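Local coordinates for protein sifA (Salmonella typhimurium, PDB 3CXB) that alters host cell physiology as a secreted effector that is required for endosomal tubulation and Salmonella-induced filaments and interacts with host PLEKHM2, at residues A[71-76]-A[82-87]; A[98-103]-A[107-112]. All coordinates share one frame; numbering follows the deposited sequence.

Contact 1: residues A[71-76]-A[82-87]; sequences ELKELA and DRFQVH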
ATOM      1  N   GLU A  71      -5.176  -5.834   9.978  1.00 35.91           N
ATOM      2  CA  GLU A  71      -6.182  -5.228  10.830  1.00 37.62           C
ATOM      3  C   GLU A  71      -6.526  -6.329  11.837  1.00 36.98           C
ATOM      4  O   GLU A  71      -6.787  -6.074  13.007  1.00 36.20           O
ATOM      5  CB  GLU A  71      -7.412  -4.810  10.008  1.00 37.99           C
ATOM      6  CG  GLU A  71      -7.295  -3.410   9.365  1.00 41.10           C
ATOM      7  CD  GLU A  71      -8.414  -3.082   8.370  1.00 43.50           C
ATOM      8  OE1 GLU A  71      -9.599  -3.340   8.694  1.00 45.28           O
ATOM      9  OE2 GLU A  71      -8.108  -2.548   7.272  1.00 41.20           O
ATOM     10  N   LEU A  72      -6.508  -7.571  11.376  1.00 36.69           N
ATOM     11  CA  LEU A  72      -6.806  -8.674  12.264  1.00 37.62           C
ATOM     12  C   LEU A  72      -5.681  -8.804  13.286  1.00 36.88           C
ATOM     13  O   LEU A  72      -5.925  -8.855  14.488  1.00 34.00           O
ATOM     14  CB  LEU A  72      -6.954  -9.977  11.469  1.00 35.11           C
ATOM     15  CG  LEU A  72      -8.230 -10.078  10.629  1.00 36.53           C
ATOM     16  CD1 LEU A  72      -8.084 -11.152   9.575  1.00 32.57           C
ATOM     17  CD2 LEU A  72      -9.435 -10.380  11.547  1.00 36.81           C
ATOM     18  N   LYS A  73      -4.444  -8.847  12.798  1.00 37.76           N
ATOM     19  CA  LYS A  73      -3.300  -8.986  13.679  1.00 39.79           C
ATOM     20  C   LYS A  73      -3.323  -7.877  14.725  1.00 40.61           C
ATOM     21  O   LYS A  73      -3.164  -8.126  15.920  1.00 40.31           O
ATOM     22  CB  LYS A  73      -2.015  -8.922  12.875  1.00 39.32           C
ATOM     23  CG  LYS A  73      -0.781  -9.215  13.698  1.00 41.10           C
ATOM     24  CD  LYS A  73       0.470  -9.090  12.842  1.00 42.99           C
ATOM     25  CE  LYS A  73       1.738  -9.137  13.667  1.00 39.97           C
ATOM     26  NZ  LYS A  73       2.896  -8.726  12.819  1.00 42.85           N
ATOM     27  N   GLU A  74      -3.548  -6.655  14.271  1.00 42.16           N
ATOM     28  CA  GLU A  74      -3.613  -5.510  15.163  1.00 43.84           C
ATOM     29  C   GLU A  74      -4.793  -5.654  16.142  1.00 42.61           C
ATOM     30  O   GLU A  74      -4.702  -5.225  17.288  1.00 42.88           O
ATOM     31  CB  GLU A  74      -3.738  -4.225  14.335  1.00 48.17           C
ATOM     32  CG  GLU A  74      -3.243  -2.947  15.014  1.00 57.41           C
ATOM     33  CD  GLU A  74      -4.123  -2.494  16.181  1.00 62.55           C
ATOM     34  OE1 GLU A  74      -5.363  -2.434  16.018  1.00 65.25           O
ATOM     35  OE2 GLU A  74      -3.577  -2.179  17.265  1.00 65.64           O
ATOM     36  N   LEU A  75      -5.890  -6.270  15.714  1.00 42.90           N
ATOM     37  CA  LEU A  75      -7.043  -6.432  16.605  1.00 46.26           C
ATOM     38  C   LEU A  75      -6.861  -7.507  17.677  1.00 47.16           C
ATOM     39  O   LEU A  75      -7.501  -7.472  18.729  1.00 43.87           O
ATOM     40  CB  LEU A  75      -8.310  -6.763  15.810  1.00 46.97           C
ATOM     41  CG  LEU A  75      -8.925  -5.646  14.964  1.00 50.30           C
ATOM     42  CD1 LEU A  75     -10.100  -6.198  14.160  1.00 50.26           C
ATOM     43  CD2 LEU A  75      -9.372  -4.502  15.872  1.00 50.60           C
ATOM     44  N   ALA A  76      -5.999  -8.472  17.406  1.00 49.16           N
ATOM     45  CA  ALA A  76      -5.779  -9.547  18.355  1.00 50.20           C
ATOM     46  C   ALA A  76      -4.876  -9.069  19.481  1.00 50.02           C
ATOM     47  O   ALA A  76      -4.083  -8.150  19.294  1.00 47.89           O
ATOM     48  CB  ALA A  76      -5.162 -10.738  17.650  1.00 48.64           C
ATOM     49  N   ASP A  82       1.706 -13.548  17.735  1.00 58.62           N
ATOM     50  CA  ASP A  82       2.730 -14.349  17.075  1.00 57.79           C
ATOM     51  C   ASP A  82       2.031 -15.414  16.243  1.00 54.99           C
ATOM     52  O   ASP A  82       2.673 -16.187  15.541  1.00 53.41           O
ATOM     53  CB  ASP A  82       3.718 -14.983  18.076  1.00 59.10           C
ATOM     54  CG  ASP A  82       3.037 -15.820  19.134  1.00 59.63           C
ATOM     55  OD1 ASP A  82       2.081 -16.538  18.795  1.00 58.12           O
ATOM     56  OD2 ASP A  82       3.476 -15.766  20.308  1.00 64.62           O
ATOM     57  N   ARG A  83       0.704 -15.443  16.319  1.00 54.02           N
ATOM     58  CA  ARG A  83      -0.073 -16.399  15.542  1.00 55.13           C
ATOM     59  C   ARG A  83      -0.246 -15.916  14.104  1.00 53.25           C
ATOM     60  O   ARG A  83      -0.710 -16.670  13.257  1.00 55.52           O
ATOM     61  CB  ARG A  83      -1.468 -16.613  16.142  1.00 56.91           C
ATOM     62  CG  ARG A  83      -1.531 -17.351  17.468  1.00 60.93           C
ATOM     63  CD  ARG A  83      -0.751 -18.646  17.429  1.00 65.14           C
ATOM     64  NE  ARG A  83       0.642 -18.420  17.799  1.00 70.89           N
ATOM     65  CZ  ARG A  83       1.634 -19.269  17.558  1.00 73.50           C
ATOM     66  NH1 ARG A  83       2.870 -18.971  17.944  1.00 75.48           N
ATOM     67  NH2 ARG A  83       1.398 -20.406  16.915  1.00 75.95           N
ATOM     68  N   PHE A  84       0.100 -14.658  13.836  1.00 51.07           N
ATOM     69  CA  PHE A  84      -0.018 -14.086  12.494  1.00 48.96           C
ATOM     70  C   PHE A  84       1.364 -13.993  11.856  1.00 49.89           C
ATOM     71  O   PHE A  84       2.087 -13.011  12.051  1.00 47.37           O
ATOM     72  CB  PHE A  84      -0.633 -12.685  12.559  1.00 42.86           C
ATOM     73  CG  PHE A  84      -2.041 -12.660  13.066  1.00 38.57           C
ATOM     74  CD1 PHE A  84      -2.305 -12.785  14.415  1.00 35.67           C
ATOM     75  CD2 PHE A  84      -3.114 -12.516  12.177  1.00 36.10           C
ATOM     76  CE1 PHE A  84      -3.622 -12.767  14.878  1.00 37.02           C
ATOM     77  CE2 PHE A  84      -4.436 -12.497  12.626  1.00 31.89           C
ATOM     78  CZ  PHE A  84      -4.693 -12.622  13.977  1.00 34.29           C
ATOM     79  N   GLN A  85       1.723 -14.989  11.061  1.00 52.49           N
ATOM     80  CA  GLN A  85       3.048 -14.999  10.454  1.00 55.28           C
ATOM     81  C   GLN A  85       3.050 -14.776   8.943  1.00 52.10           C
ATOM     82  O   GLN A  85       2.141 -15.214   8.247  1.00 54.91           O
ATOM     83  CB  GLN A  85       3.721 -16.329  10.798  1.00 60.50           C
ATOM     84  CG  GLN A  85       3.434 -16.785  12.234  1.00 69.42           C
ATOM     85  CD  GLN A  85       3.652 -18.274  12.451  1.00 73.11           C
ATOM     86  OE1 GLN A  85       3.141 -19.102  11.700  1.00 74.86           O
ATOM     87  NE2 GLN A  85       4.402 -18.618  13.488  1.00 76.05           N
ATOM     88  N   VAL A  86       4.079 -14.091   8.450  1.00 49.78           N
ATOM     89  CA  VAL A  86       4.233 -13.815   7.027  1.00 50.95           C
ATOM     90  C   VAL A  86       5.686 -14.096   6.619  1.00 53.95           C
ATOM     91  O   VAL A  86       6.614 -13.714   7.328  1.00 52.24           O
ATOM     92  CB  VAL A  86       3.836 -12.327   6.671  1.00 46.68           C
ATOM     93  CG1 VAL A  86       3.837 -11.462   7.902  1.00 48.91           C
ATOM     94  CG2 VAL A  86       4.784 -11.748   5.655  1.00 45.83           C
ATOM     95  N   HIS A  87       5.882 -14.756   5.478  1.00 56.79           N
ATOM     96  CA  HIS A  87       7.226 -15.086   5.009  1.00 59.58           C
ATOM     97  C   HIS A  87       7.206 -15.411   3.520  1.00 62.28           C
ATOM     98  O   HIS A  87       6.141 -15.671   2.958  1.00 62.88           O
ATOM     99  CB  HIS A  87       7.715 -16.328   5.742  1.00 60.18           C
ATOM    100  CG  HIS A  87       6.974 -17.568   5.350  1.00 58.47           C
ATOM    101  ND1 HIS A  87       7.362 -18.363   4.290  1.00 57.06           N
ATOM    102  CD2 HIS A  87       5.819 -18.101   5.818  1.00 59.19           C
ATOM    103  CE1 HIS A  87       6.476 -19.329   4.122  1.00 58.81           C
ATOM    104  NE2 HIS A  87       5.531 -19.193   5.035  1.00 59.43           N
TER

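Contact 2: residues A[98-103]-A[107-112]; sequences LRIMDQ and NELLRI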
ATOM      1  N   LEU A  98       0.820 -15.173   3.894  1.00 43.41           N
ATOM      2  CA  LEU A  98       0.426 -14.594   5.173  1.00 42.43           C
ATOM      3  C   LEU A  98      -0.458 -15.671   5.724  1.00 41.09           C
ATOM      4  O   LEU A  98      -1.183 -16.302   4.966  1.00 36.59           O
ATOM      5  CB  LEU A  98      -0.396 -13.308   4.986  1.00 44.33           C
ATOM      6  CG  LEU A  98       0.139 -12.268   3.992  1.00 44.59           C
ATOM      7  CD1 LEU A  98      -0.775 -11.077   3.969  1.00 48.26           C
ATOM      8  CD2 LEU A  98       1.516 -11.824   4.377  1.00 45.06           C
ATOM      9  N   ARG A  99      -0.412 -15.889   7.030  1.00 41.03           N
ATOM     10  CA  ARG A  99      -1.229 -16.935   7.603  1.00 43.85           C
ATOM     11  C   ARG A  99      -1.488 -16.797   9.088  1.00 41.61           C
ATOM     12  O   ARG A  99      -0.774 -16.100   9.793  1.00 43.18           O
ATOM     13  CB  ARG A  99      -0.571 -18.277   7.331  1.00 49.36           C
ATOM     14  CG  ARG A  99       0.894 -18.276   7.662  1.00 58.26           C
ATOM     15  CD  ARG A  99       1.511 -19.640   7.422  1.00 68.85           C
ATOM     16  NE  ARG A  99       2.918 -19.652   7.819  1.00 78.27           N
ATOM     17  CZ  ARG A  99       3.649 -20.749   7.975  1.00 82.23           C
ATOM     18  NH1 ARG A  99       4.918 -20.636   8.342  1.00 84.00           N
ATOM     19  NH2 ARG A  99       3.116 -21.951   7.770  1.00 85.67           N
ATOM     20  N   ILE A 100      -2.523 -17.481   9.551  1.00 39.76           N
ATOM     21  CA  ILE A 100      -2.892 -17.477  10.948  1.00 41.27           C
ATOM     22  C   ILE A 100      -2.786 -18.928  11.383  1.00 46.04           C
ATOM     23  O   ILE A 100      -3.539 -19.766  10.881  1.00 44.95           O
ATOM     24  CB  ILE A 100      -4.359 -17.026  11.139  1.00 38.72           C
ATOM     25  CG1 ILE A 100      -4.576 -15.640  10.518  1.00 35.62           C
ATOM     26  CG2 ILE A 100      -4.713 -17.000  12.626  1.00 35.83           C
ATOM     27  CD1 ILE A 100      -6.004 -15.133  10.634  1.00 25.85           C
ATOM     28  N   MET A 101      -1.869 -19.224  12.306  1.00 53.78           N
ATOM     29  CA  MET A 101      -1.661 -20.592  12.801  1.00 62.18           C
ATOM     30  C   MET A 101      -2.511 -20.904  14.020  1.00 71.44           C
ATOM     31  O   MET A 101      -3.300 -20.080  14.460  1.00 73.84           O
ATOM     32  CB  MET A 101      -0.196 -20.806  13.174  1.00 60.53           C
ATOM     33  CG  MET A 101       0.778 -20.577  12.047  1.00 56.06           C
ATOM     34  SD  MET A 101       0.525 -21.735  10.719  1.00 56.17           S
ATOM     35  CE  MET A 101      -0.593 -20.772   9.696  1.00 56.65           C
ATOM     36  N   ASP A 102      -2.342 -22.100  14.571  1.00 84.38           N
ATOM     37  CA  ASP A 102      -3.094 -22.495  15.757  1.00100.05           C
ATOM     38  C   ASP A 102      -2.140 -22.409  16.943  1.00110.51           C
ATOM     39  O   ASP A 102      -0.944 -22.196  16.759  1.00111.74           O
ATOM     40  CB  ASP A 102      -3.618 -23.928  15.616  1.00103.47           C
ATOM     41  CG  ASP A 102      -4.807 -24.213  16.531  1.00104.97           C
ATOM     42  OD1 ASP A 102      -4.708 -23.973  17.755  1.00105.11           O
ATOM     43  OD2 ASP A 102      -5.849 -24.683  16.024  1.00105.12           O
ATOM     44  N   GLN A 103      -2.666 -22.574  18.153  1.00119.72           N
ATOM     45  CA  GLN A 103      -1.846 -22.513  19.362  1.00127.72           C
ATOM     46  C   GLN A 103      -0.570 -23.342  19.246  1.00125.60           C
ATOM     47  O   GLN A 103       0.533 -22.798  19.176  1.00123.98           O
ATOM     48  CB  GLN A 103      -2.652 -22.991  20.573  1.00138.19           C
ATOM     49  CG  GLN A 103      -3.763 -22.043  21.001  1.00155.06           C
ATOM     50  CD  GLN A 103      -3.234 -20.707  21.493  1.00164.87           C
ATOM     51  OE1 GLN A 103      -2.559 -19.985  20.758  1.00171.22           O
ATOM     52  NE2 GLN A 103      -3.541 -20.372  22.741  1.00171.30           N
ATOM     53  N   ASN A 107      -0.918 -26.907  12.186  1.00117.56           N
ATOM     54  CA  ASN A 107      -1.474 -26.585  10.871  1.00111.33           C
ATOM     55  C   ASN A 107      -1.806 -25.098  10.651  1.00 98.37           C
ATOM     56  O   ASN A 107      -1.417 -24.225  11.437  1.00100.99           O
ATOM     57  CB  ASN A 107      -2.723 -27.444  10.590  1.00122.10           C
ATOM     58  CG  ASN A 107      -2.415 -28.942  10.526  1.00131.97           C
ATOM     59  OD1 ASN A 107      -1.635 -29.400   9.685  1.00138.84           O
ATOM     60  ND2 ASN A 107      -3.038 -29.708  11.411  1.00139.40           N
ATOM     61  N   GLU A 108      -2.531 -24.822   9.571  1.00 88.63           N
ATOM     62  CA  GLU A 108      -2.897 -23.460   9.212  1.00 77.55           C
ATOM     63  C   GLU A 108      -4.391 -23.180   9.257  1.00 73.12           C
ATOM     64  O   GLU A 108      -5.185 -23.880   8.634  1.00 74.07           O
ATOM     65  CB  GLU A 108      -2.383 -23.145   7.814  1.00 75.27           C
ATOM     66  CG  GLU A 108      -0.890 -23.343   7.644  1.00 68.23           C
ATOM     67  CD  GLU A 108      -0.440 -23.088   6.226  1.00 62.50           C
ATOM     68  OE1 GLU A 108       0.781 -22.978   6.004  1.00 58.70           O
ATOM     69  OE2 GLU A 108      -1.307 -23.005   5.328  1.00 57.45           O
ATOM     70  N   LEU A 109      -4.759 -22.135   9.992  1.00 66.40           N
ATOM     71  CA  LEU A 109      -6.149 -21.716  10.139  1.00 57.13           C
ATOM     72  C   LEU A 109      -6.621 -20.892   8.930  1.00 52.80           C
ATOM     73  O   LEU A 109      -7.766 -21.024   8.465  1.00 50.12           O
ATOM     74  CB  LEU A 109      -6.298 -20.894  11.420  1.00 56.35           C
ATOM     75  CG  LEU A 109      -6.127 -21.650  12.746  1.00 55.08           C
ATOM     76  CD1 LEU A 109      -6.309 -20.685  13.881  1.00 54.26           C
ATOM     77  CD2 LEU A 109      -7.144 -22.801  12.860  1.00 56.61           C
ATOM     78  N   LEU A 110      -5.725 -20.053   8.424  1.00 45.76           N
ATOM     79  CA  LEU A 110      -6.007 -19.202   7.278  1.00 41.16           C
ATOM     80  C   LEU A 110      -4.705 -19.019   6.530  1.00 38.99           C
ATOM     81  O   LEU A 110      -3.689 -18.661   7.110  1.00 39.59           O
ATOM     82  CB  LEU A 110      -6.543 -17.847   7.751  1.00 41.46           C
ATOM     83  CG  LEU A 110      -6.945 -16.789   6.719  1.00 39.87           C
ATOM     84  CD1 LEU A 110      -8.206 -17.243   6.003  1.00 39.46           C
ATOM     85  CD2 LEU A 110      -7.179 -15.456   7.404  1.00 35.73           C
ATOM     86  N   ARG A 111      -4.736 -19.271   5.234  1.00 38.95           N
ATOM     87  CA  ARG A 111      -3.536 -19.159   4.424  1.00 37.72           C
ATOM     88  C   ARG A 111      -3.777 -18.219   3.253  1.00 34.30           C
ATOM     89  O   ARG A 111      -4.755 -18.360   2.535  1.00 33.54           O
ATOM     90  CB  ARG A 111      -3.170 -20.545   3.901  1.00 43.62           C
ATOM     91  CG  ARG A 111      -1.893 -20.614   3.082  1.00 48.57           C
ATOM     92  CD  ARG A 111      -1.717 -22.016   2.492  1.00 54.79           C
ATOM     93  NE  ARG A 111      -0.589 -22.069   1.567  1.00 61.15           N
ATOM     94  CZ  ARG A 111       0.682 -21.953   1.938  1.00 63.20           C
ATOM     95  NH1 ARG A 111       1.651 -22.000   1.030  1.00 65.91           N
ATOM     96  NH2 ARG A 111       0.981 -21.813   3.221  1.00 63.37           N
ATOM     97  N   ILE A 112      -2.882 -17.261   3.055  1.00 32.18           N
ATOM     98  CA  ILE A 112      -3.002 -16.317   1.950  1.00 33.05           C
ATOM     99  C   ILE A 112      -1.696 -16.351   1.193  1.00 32.54           C
ATOM    100  O   ILE A 112      -0.637 -16.078   1.767  1.00 35.78           O
ATOM    101  CB  ILE A 112      -3.196 -14.868   2.433  1.00 29.37           C
ATOM    102  CG1 ILE A 112      -4.590 -14.678   3.040  1.00 31.40           C
ATOM    103  CG2 ILE A 112      -3.004 -13.915   1.274  1.00 27.49           C
ATOM    104  CD1 ILE A 112      -4.773 -13.316   3.744  1.00 26.07           C
TER

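Contact 1: residues A[71-76]-A[82-87]
The ring of Phe84 lies with one face against the helical turn at Lys73, whose CA stands 3.7 Å from the ring centroid and only 4° off the ring normal, a CH-pi contact centred on the aromatic face. The backbone N of Lys73 lies over the same face. At the far end of the ring two methyl or methylene groups approach obliquely: Leu72 CB comes to 3.7 Å from Phe84 CE2, and Ala76 CB to 3.8 Å from Phe84 CE1. Lys73 runs the other way. With CG anti to the backbone N (chi1 -174°) and the rest of the chain extended, its methylenes slide antiparallel to the Phe84 side chain, CG resting 3.7 Å from Phe84 CB, and its ammonium makes a salt bridge with Asp157. The lysine methylenes thus lie along the CB-CG end of Phe84, and the charge is met elsewhere. The contact, mostly apolar, joins the C-terminal turn of helix 62-75 to edge strand 84-87, the two being linked in the chain by the short helix 78-81. Leu72 also packs on Ala46 and Cys49 of helix 42-54, and Phe84 on Ile100 of the adjoining strand 96-101.

Contact 2: residues A[98-103]-A[107-112]
A classic beta bulge interrupts this antiparallel hairpin: Leu109 and Leu110 both lie opposite Ile100, whose carbonyl oxygen takes a bond from Leu109 N at 2.8 Å and a weak one from Leu110 N at 3.3 Å. The extra residue turns the second chain at Leu109, and the leucine side chain packs along the first, with CD1 against the Met101 carbonyl and 4.2 Å from Ile100 CG2. Ile100 N also bonds to Leu110 O. Beyond the bulge the pairing is regular, Leu98 N bonding to Ile112 O and Ile112 N to Leu98 O, each at 2.7 Å. Leu98, Ile100, Leu110 and Ile112 share one face of the sheet. There Ile100 CD1 meets Leu110 CD2 at 3.5 Å, the two side chains passing at a slant, and helix 62-75 covers this face through Leu65 and Phe69.

The other face is charged. Arg99 places CG between its backbone N and carbonyl carbon (chi1 48°) and then extends, bringing NH2 to 3.1 Å from Glu108 OE1. The carboxylate oxygen is approached on its anti side, slightly out of plane, and the guanidinium and carboxylate planes stand 83° apart, an arrangement in which a single nitrogen, NH2, makes the bond. Arg111, on the same side of the hairpin as Glu108, brings NH2 to 3.0 Å from Glu108 OE1 in a salt bridge, with a weak bond to OE2. Met101 lies alongside Glu108, its bent chain bringing the thioether toward the glutamate methylenes. One carboxylate therefore serves two arginines, Arg99 NH2 and Arg111 NH2 lying 5.0 Å apart, and the two positive charges probably favour the ionised form of Glu108, which ties the bulged end of the hairpin to the regular pairs across the partly exposed face.

How the contacts relate
Contact 1 and contact 2 follow one another along the chain, their centres about 10 Å apart, and meet on the same five-stranded antiparallel sheet. Strand 84-87, which receives the helix in contact 1, is the edge neighbour of strand 96-101, the first strand of contact 2. Gln85 O and Arg99 N lie 2.9 Å apart, a probable hydrogen bond between these strands, and Arg83 NH2 probably bonds to Asp102 O at 3.0 Å. Val86 also packs against Leu98. Helix 62-75 reaches both contacts on the sheet's apolar side. Both fall within the region that interacts with host PLEKHM2.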